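Local coordinates for probable arylamine n-acetyl transferase (Mycobacterium abscessus, PDB 4GUZ), which probably transfers an acetyl group from acetyl-coenzyme A to arylamine substrates, at residues G135-E147 and A151-E163. Residues are numbered along the deposited sequence; the frame is centred on the assembly and turned at random.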
ATOM      1  N   GLY A 135       2.673  -1.308   1.629  1.00 15.70           N
ATOM      2  CA  GLY A 135       3.088  -1.819   2.938  1.00 16.17           C
ATOM      3  C   GLY A 135       4.490  -1.298   3.175  1.00 20.04           C
ATOM      4  O   GLY A 135       4.655  -0.304   3.879  1.00 20.74           O
ATOM      5  N   THR A 136       5.491  -1.854   2.440  1.00 15.63           N
ATOM      6  CA  THR A 136       6.883  -1.343   2.492  1.00 15.30           C
ATOM      7  C   THR A 136       7.018  -0.337   1.368  1.00 18.31           C
ATOM      8  O   THR A 136       7.929  -0.387   0.537  1.00 19.34           O
ATOM      9  CB  THR A 136       7.913  -2.477   2.438  1.00 19.52           C
ATOM     10  OG1 THR A 136       7.626  -3.321   1.315  1.00 17.38           O
ATOM     11  CG2 THR A 136       7.955  -3.292   3.731  1.00 18.21           C
ATOM     12  N   SER A 137       6.087   0.591   1.359  1.00 15.97           N
ATOM     13  CA  SER A 137       5.917   1.598   0.348  1.00 14.30           C
ATOM     14  C   SER A 137       7.013   2.659   0.319  1.00 18.30           C
ATOM     15  O   SER A 137       7.546   3.040   1.365  1.00 15.68           O
ATOM     16  CB  SER A 137       4.588   2.321   0.590  1.00 18.54           C
ATOM     17  OG  SER A 137       3.562   1.767  -0.211  1.00 27.50           O
ATOM     18  N   PRO A 138       7.279   3.229  -0.877  1.00 16.39           N
ATOM     19  CA  PRO A 138       8.149   4.395  -0.945  1.00 16.46           C
ATOM     20  C   PRO A 138       7.558   5.497  -0.079  1.00 19.23           C
ATOM     21  O   PRO A 138       6.324   5.621   0.022  1.00 15.36           O
ATOM     22  CB  PRO A 138       8.102   4.767  -2.431  1.00 17.76           C
ATOM     23  CG  PRO A 138       7.793   3.490  -3.123  1.00 21.07           C
ATOM     24  CD  PRO A 138       6.761   2.897  -2.222  1.00 17.23           C
ATOM     25  N   LEU A 139       8.430   6.245   0.620  1.00 17.67           N
ATOM     26  CA  LEU A 139       7.977   7.301   1.524  1.00 17.63           C
ATOM     27  C   LEU A 139       7.765   8.587   0.769  1.00 22.24           C
ATOM     28  O   LEU A 139       7.276   9.549   1.344  1.00 21.68           O
ATOM     29  CB  LEU A 139       8.968   7.516   2.676  1.00 17.55           C
ATOM     30  CG  LEU A 139       9.202   6.322   3.615  1.00 21.30           C
ATOM     31  CD1 LEU A 139      10.392   6.564   4.485  1.00 22.16           C
ATOM     32  CD2 LEU A 139       8.014   6.071   4.511  1.00 24.21           C
ATOM     33  N   ALA A 140       8.124   8.617  -0.521  1.00 18.39           N
ATOM     34  CA  ALA A 140       7.965   9.844  -1.298  1.00 18.21           C
ATOM     35  C   ALA A 140       7.464   9.538  -2.706  1.00 19.87           C
ATOM     36  O   ALA A 140       7.764   8.447  -3.217  1.00 18.51           O
ATOM     37  CB  ALA A 140       9.299  10.576  -1.365  1.00 18.27           C
ATOM     38  N   PRO A 141       6.742  10.481  -3.372  1.00 15.86           N
ATOM     39  CA  PRO A 141       6.378  10.254  -4.781  1.00 15.07           C
ATOM     40  C   PRO A 141       7.639  10.067  -5.609  1.00 18.59           C
ATOM     41  O   PRO A 141       8.693  10.592  -5.249  1.00 20.49           O
ATOM     42  CB  PRO A 141       5.639  11.541  -5.182  1.00 17.22           C
ATOM     43  CG  PRO A 141       5.330  12.234  -3.907  1.00 22.35           C
ATOM     44  CD  PRO A 141       6.346  11.843  -2.925  1.00 18.01           C
ATOM     45  N   ILE A 142       7.551   9.308  -6.680  1.00 16.85           N
ATOM     46  CA  ILE A 142       8.707   9.025  -7.524  1.00 16.05           C
ATOM     47  C   ILE A 142       8.460   9.622  -8.893  1.00 19.38           C
ATOM     48  O   ILE A 142       7.436   9.317  -9.517  1.00 20.41           O
ATOM     49  CB  ILE A 142       8.975   7.481  -7.576  1.00 18.05           C
ATOM     50  CG1 ILE A 142       9.438   6.939  -6.193  1.00 16.96           C
ATOM     51  CG2 ILE A 142       9.983   7.117  -8.674  1.00 20.23           C
ATOM     52  CD1 ILE A 142       9.513   5.391  -6.078  1.00 22.76           C
ATOM     53  N   ARG A 143       9.404  10.452  -9.363  1.00 16.69           N
ATOM     54  CA  ARG A 143       9.376  11.089 -10.694  1.00 16.83           C
ATOM     55  C   ARG A 143       9.354  10.031 -11.764  1.00 21.69           C
ATOM     56  O   ARG A 143      10.257   9.202 -11.826  1.00 21.06           O
ATOM     57  CB  ARG A 143      10.614  11.994 -10.876  1.00 17.67           C
ATOM     58  CG  ARG A 143      10.606  12.857 -12.118  1.00 20.34           C
ATOM     59  CD  ARG A 143      11.788  13.799 -12.085  1.00 25.05           C
ATOM     60  NE  ARG A 143      11.366  15.121 -11.635  1.00 31.13           N
ATOM     61  CZ  ARG A 143      11.931  15.817 -10.658  1.00 49.23           C
ATOM     62  NH1 ARG A 143      12.972  15.325  -9.997  1.00 39.58           N
ATOM     63  NH2 ARG A 143      11.453  17.008 -10.324  1.00 38.98           N
ATOM     64  N   LEU A 144       8.322  10.046 -12.605  1.00 18.87           N
ATOM     65  CA  LEU A 144       8.219   9.064 -13.668  1.00 18.94           C
ATOM     66  C   LEU A 144       9.153   9.458 -14.788  1.00 22.62           C
ATOM     67  O   LEU A 144       8.933  10.441 -15.495  1.00 25.17           O
ATOM     68  CB  LEU A 144       6.772   8.901 -14.146  1.00 19.81           C
ATOM     69  CG  LEU A 144       6.446   7.653 -14.949  1.00 25.93           C
ATOM     70  CD1 LEU A 144       6.361   6.408 -14.052  1.00 27.49           C
ATOM     71  CD2 LEU A 144       5.134   7.839 -15.665  1.00 29.84           C
ATOM     72  N   VAL A 145      10.254   8.734 -14.866  1.00 18.74           N
ATOM     73  CA  VAL A 145      11.320   8.896 -15.861  1.00 17.67           C
ATOM     74  C   VAL A 145      11.557   7.522 -16.456  1.00 21.15           C
ATOM     75  O   VAL A 145      11.099   6.529 -15.879  1.00 20.45           O
ATOM     76  CB  VAL A 145      12.623   9.531 -15.272  1.00 19.75           C
ATOM     77  CG1 VAL A 145      12.415  10.996 -14.905  1.00 19.54           C
ATOM     78  CG2 VAL A 145      13.170   8.739 -14.089  1.00 18.66           C
ATOM     79  N   ASP A 146      12.279   7.440 -17.578  1.00 18.35           N
ATOM     80  CA  ASP A 146      12.543   6.137 -18.210  1.00 18.58           C
ATOM     81  C   ASP A 146      13.534   5.260 -17.438  1.00 22.17           C
ATOM     82  O   ASP A 146      13.543   4.037 -17.630  1.00 22.79           O
ATOM     83  CB  ASP A 146      13.039   6.314 -19.638  1.00 19.71           C
ATOM     84  CG  ASP A 146      11.989   6.783 -20.627  1.00 25.03           C
ATOM     85  OD1 ASP A 146      10.918   7.271 -20.182  1.00 23.90           O
ATOM     86  OD2 ASP A 146      12.216   6.622 -21.843  1.00 30.32           O
ATOM     87  N   GLU A 147      14.386   5.857 -16.598  1.00 17.42           N
ATOM     88  CA  GLU A 147      15.305   5.074 -15.791  1.00 16.44           C
ATOM     89  C   GLU A 147      15.903   5.922 -14.684  1.00 20.60           C
ATOM     90  O   GLU A 147      16.372   7.022 -14.955  1.00 19.17           O
ATOM     91  CB  GLU A 147      16.413   4.451 -16.670  1.00 17.85           C
ATOM     92  CG  GLU A 147      17.108   3.276 -16.016  1.00 22.66           C
ATOM     93  CD  GLU A 147      18.293   3.594 -15.137  1.00 27.85           C
ATOM     94  OE1 GLU A 147      18.654   4.790 -15.002  1.00 22.99           O
ATOM     95  OE2 GLU A 147      18.867   2.634 -14.576  1.00 31.29           O
ATOM     96  N   ALA A 151      17.016   7.308  -3.962  1.00 17.59           N
ATOM     97  CA  ALA A 151      17.180   7.130  -2.526  1.00 16.90           C
ATOM     98  C   ALA A 151      15.882   7.554  -1.831  1.00 19.82           C
ATOM     99  O   ALA A 151      15.278   8.576  -2.173  1.00 17.35           O
ATOM    100  CB  ALA A 151      18.363   7.959  -2.011  1.00 17.89           C
ATOM    101  N   ASP A 152      15.423   6.741  -0.901  1.00 17.34           N
ATOM    102  CA  ASP A 152      14.211   7.031  -0.160  1.00 16.18           C
ATOM    103  C   ASP A 152      14.539   6.710   1.256  1.00 17.21           C
ATOM    104  O   ASP A 152      14.359   5.586   1.710  1.00 16.65           O
ATOM    105  CB  ASP A 152      13.035   6.216  -0.727  1.00 17.07           C
ATOM    106  CG  ASP A 152      11.698   6.491  -0.082  1.00 22.15           C
ATOM    107  OD1 ASP A 152      11.284   7.671  -0.040  1.00 23.74           O
ATOM    108  OD2 ASP A 152      11.043   5.526   0.346  1.00 22.41           O
ATOM    109  N   GLU A 153      15.169   7.682   1.930  1.00 15.34           N
ATOM    110  CA  GLU A 153      15.686   7.529   3.290  1.00 13.58           C
ATOM    111  C   GLU A 153      16.755   6.405   3.270  1.00 19.66           C
ATOM    112  O   GLU A 153      17.675   6.507   2.451  1.00 21.16           O
ATOM    113  CB  GLU A 153      14.539   7.313   4.300  1.00 14.02           C
ATOM    114  CG  GLU A 153      13.688   8.566   4.509  1.00 17.17           C
ATOM    115  CD  GLU A 153      14.419   9.755   5.117  1.00 19.83           C
ATOM    116  OE1 GLU A 153      15.534   9.586   5.662  1.00 16.21           O
ATOM    117  OE2 GLU A 153      13.893  10.877   4.987  1.00 17.89           O
ATOM    118  N   SER A 154      16.624   5.325   4.064  1.00 18.04           N
ATOM    119  CA  SER A 154      17.614   4.235   4.037  1.00 17.64           C
ATOM    120  C   SER A 154      17.327   3.193   2.953  1.00 20.58           C
ATOM    121  O   SER A 154      18.132   2.275   2.748  1.00 18.64           O
ATOM    122  CB  SER A 154      17.721   3.543   5.391  1.00 19.47           C
ATOM    123  OG  SER A 154      18.157   4.454   6.388  1.00 20.28           O
ATOM    124  N   TRP A 155      16.188   3.340   2.264  1.00 16.85           N
ATOM    125  CA  TRP A 155      15.746   2.446   1.202  1.00 16.27           C
ATOM    126  C   TRP A 155      16.220   2.977  -0.114  1.00 19.44           C
ATOM    127  O   TRP A 155      16.454   4.183  -0.242  1.00 19.70           O
ATOM    128  CB  TRP A 155      14.211   2.310   1.202  1.00 14.62           C
ATOM    129  CG  TRP A 155      13.668   1.950   2.553  1.00 14.59           C
ATOM    130  CD1 TRP A 155      13.206   2.810   3.507  1.00 17.07           C
ATOM    131  CD2 TRP A 155      13.696   0.649   3.157  1.00 14.53           C
ATOM    132  NE1 TRP A 155      12.915   2.119   4.662  1.00 16.03           N
ATOM    133  CE2 TRP A 155      13.190   0.785   4.468  1.00 17.30           C
ATOM    134  CE3 TRP A 155      14.003  -0.641   2.681  1.00 15.77           C
ATOM    135  CZ2 TRP A 155      12.995  -0.316   5.314  1.00 16.41           C
ATOM    136  CZ3 TRP A 155      13.845  -1.729   3.536  1.00 17.10           C
ATOM    137  CH2 TRP A 155      13.351  -1.563   4.835  1.00 17.39           C
ATOM    138  N   THR A 156      16.369   2.084  -1.098  1.00 15.18           N
ATOM    139  CA  THR A 156      16.796   2.459  -2.452  1.00 15.40           C
ATOM    140  C   THR A 156      15.915   1.736  -3.452  1.00 17.64           C
ATOM    141  O   THR A 156      15.670   0.531  -3.313  1.00 13.93           O
ATOM    142  CB  THR A 156      18.293   2.175  -2.682  1.00 23.81           C
ATOM    143  OG1 THR A 156      19.031   2.574  -1.534  1.00 22.87           O
ATOM    144  CG2 THR A 156      18.846   2.906  -3.900  1.00 24.72           C
ATOM    145  N   TYR A 157      15.454   2.477  -4.461  1.00 16.41           N
ATOM    146  CA  TYR A 157      14.598   1.944  -5.516  1.00 15.95           C
ATOM    147  C   TYR A 157      15.210   2.186  -6.878  1.00 21.06           C
ATOM    148  O   TYR A 157      16.017   3.111  -7.062  1.00 20.90           O
ATOM    149  CB  TYR A 157      13.194   2.593  -5.447  1.00 16.89           C
ATOM    150  CG  TYR A 157      12.495   2.304  -4.134  1.00 19.32           C
ATOM    151  CD1 TYR A 157      12.002   1.032  -3.849  1.00 22.86           C
ATOM    152  CD2 TYR A 157      12.334   3.297  -3.173  1.00 18.50           C
ATOM    153  CE1 TYR A 157      11.428   0.741  -2.615  1.00 25.47           C
ATOM    154  CE2 TYR A 157      11.758   3.017  -1.933  1.00 18.63           C
ATOM    155  CZ  TYR A 157      11.317   1.733  -1.656  1.00 29.84           C
ATOM    156  OH  TYR A 157      10.730   1.441  -0.444  1.00 29.17           O
ATOM    157  N   ARG A 158      14.813   1.364  -7.840  1.00 16.26           N
ATOM    158  CA  ARG A 158      15.203   1.541  -9.229  1.00 14.69           C
ATOM    159  C   ARG A 158      13.949   1.532 -10.067  1.00 20.20           C
ATOM    160  O   ARG A 158      13.100   0.660  -9.902  1.00 20.09           O
ATOM    161  CB  ARG A 158      16.174   0.479  -9.725  1.00 14.69           C
ATOM    162  CG  ARG A 158      16.754   0.862 -11.099  1.00 18.13           C
ATOM    163  CD  ARG A 158      17.175  -0.321 -11.913  1.00 27.33           C
ATOM    164  NE  ARG A 158      17.904   0.107 -13.108  1.00 33.60           N
ATOM    165  CZ  ARG A 158      18.546  -0.725 -13.919  1.00 53.13           C
ATOM    166  NH1 ARG A 158      18.552  -2.031 -13.674  1.00 39.11           N
ATOM    167  NH2 ARG A 158      19.188  -0.258 -14.984  1.00 40.18           N
ATOM    168  N   LEU A 159      13.813   2.525 -10.928  1.00 18.34           N
ATOM    169  CA  LEU A 159      12.684   2.641 -11.840  1.00 17.98           C
ATOM    170  C   LEU A 159      13.230   2.450 -13.241  1.00 18.99           C
ATOM    171  O   LEU A 159      14.236   3.050 -13.571  1.00 17.11           O
ATOM    172  CB  LEU A 159      12.038   4.024 -11.656  1.00 17.93           C
ATOM    173  CG  LEU A 159      10.737   4.321 -12.395  1.00 20.75           C
ATOM    174  CD1 LEU A 159       9.591   3.457 -11.901  1.00 18.96           C
ATOM    175  CD2 LEU A 159      10.359   5.787 -12.229  1.00 20.57           C
ATOM    176  N   ARG A 160      12.613   1.581 -14.043  1.00 16.52           N
ATOM    177  CA  ARG A 160      13.080   1.340 -15.404  1.00 15.22           C
ATOM    178  C   ARG A 160      11.936   0.985 -16.328  1.00 19.17           C
ATOM    179  O   ARG A 160      11.239  -0.008 -16.100  1.00 16.74           O
ATOM    180  CB  ARG A 160      14.124   0.217 -15.435  1.00 15.04           C
ATOM    181  CG  ARG A 160      14.853   0.146 -16.755  1.00 19.10           C
ATOM    182  CD  ARG A 160      16.027  -0.792 -16.683  1.00 32.46           C
ATOM    183  NE  ARG A 160      16.732  -0.810 -17.964  1.00 53.79           N
ATOM    184  CZ  ARG A 160      17.436  -1.841 -18.415  1.00 79.90           C
ATOM    185  NH1 ARG A 160      17.538  -2.951 -17.693  1.00 72.70           N
ATOM    186  NH2 ARG A 160      18.038  -1.775 -19.597  1.00 70.61           N
ATOM    187  N   ARG A 161      11.811   1.768 -17.402  1.00 16.85           N
ATOM    188  CA  ARG A 161      10.833   1.629 -18.483  1.00 16.40           C
ATOM    189  C   ARG A 161      11.313   0.572 -19.464  1.00 19.07           C
ATOM    190  O   ARG A 161      12.511   0.493 -19.751  1.00 18.51           O
ATOM    191  CB  ARG A 161      10.645   2.977 -19.220  1.00 14.24           C
ATOM    192  CG  ARG A 161       9.465   3.007 -20.192  1.00 21.63           C
ATOM    193  CD  ARG A 161       9.347   4.354 -20.874  1.00 21.21           C
ATOM    194  NE  ARG A 161       8.121   4.469 -21.663  1.00 22.54           N
ATOM    195  CZ  ARG A 161       7.637   5.629 -22.097  1.00 37.90           C
ATOM    196  NH1 ARG A 161       8.243   6.767 -21.784  1.00 22.97           N
ATOM    197  NH2 ARG A 161       6.521   5.664 -22.808  1.00 27.52           N
ATOM    198  N   GLY A 162      10.376  -0.200 -19.984  1.00 17.00           N
ATOM    199  CA  GLY A 162      10.656  -1.219 -20.986  1.00 16.58           C
ATOM    200  C   GLY A 162       9.442  -2.027 -21.378  1.00 19.18           C
ATOM    201  O   GLY A 162       8.314  -1.713 -20.994  1.00 17.39           O
ATOM    202  N   GLU A 163       9.686  -3.116 -22.088  1.00 16.06           N
ATOM    203  CA  GLU A 163       8.649  -4.059 -22.499  1.00 15.15           C
ATOM    204  C   GLU A 163       8.465  -5.011 -21.344  1.00 19.47           C
ATOM    205  O   GLU A 163       8.948  -6.138 -21.365  1.00 20.09           O
ATOM    206  CB  GLU A 163       9.063  -4.761 -23.804  1.00 16.66           C
ATOM    207  CG  GLU A 163       7.923  -5.574 -24.408  1.00 19.97           C
ATOM    208  CD  GLU A 163       8.210  -6.199 -25.760  1.00 36.85           C
ATOM    209  OE1 GLU A 163       9.356  -6.075 -26.245  1.00 27.87           O
ATOM    210  OE2 GLU A 163       7.274  -6.780 -26.352  1.00 23.88           O
TER
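Arg161 and Asp146 meet twice where the two segments draw together. The backbone N of Arg161 donates to Asp146 O (2.9 Å) in a nearly straight bond, and its NH1 reaches Asp146 OD1 at 3.2 Å on the syn side of the carboxylate, forming a salt bridge; Asp169 takes the NH2. Next to it, Glu147 and Arg160 form an antiparallel non-hydrogen-bonded pair. The bend of Glu147 at chi2 (-88°) carries its carboxylate to Arg158, whose NE and NH2 both grip OE2, at 3.1 and 2.9 Å, from the anti side. OE2 lies near the guanidinium plane, but the two flat groups stand 86° apart, so this is a side-on grip of one oxygen rather than a paired, coplanar bridge. At the other end, the buried carboxylate of Asp152 receives Leu139 N on OD2 (2.7 Å, 171°), tying the loop to the type II' turn from Asp152 to Trp155.

Apolar contacts fill the middle. Leu159 CD2 lies against Ile142 CG2 (3.8 Å), with Leu144 and Val145 looser around it. Pro138 sets CG over one face of the Tyr157 ring, offset toward its rim.

Residues 144-146 lead from strand 142-143 to strand 147-152, the outermost strands of one antiparallel sheet, consistent with the beta-barrel domain of arylamine N-acetyltransferases. Helix 32-45 packs on Leu139 and Pro141, strand 185-196 on Leu144, while Pro138 touches Asp131, probably part of the family's Cys-His-Asp catalytic triad.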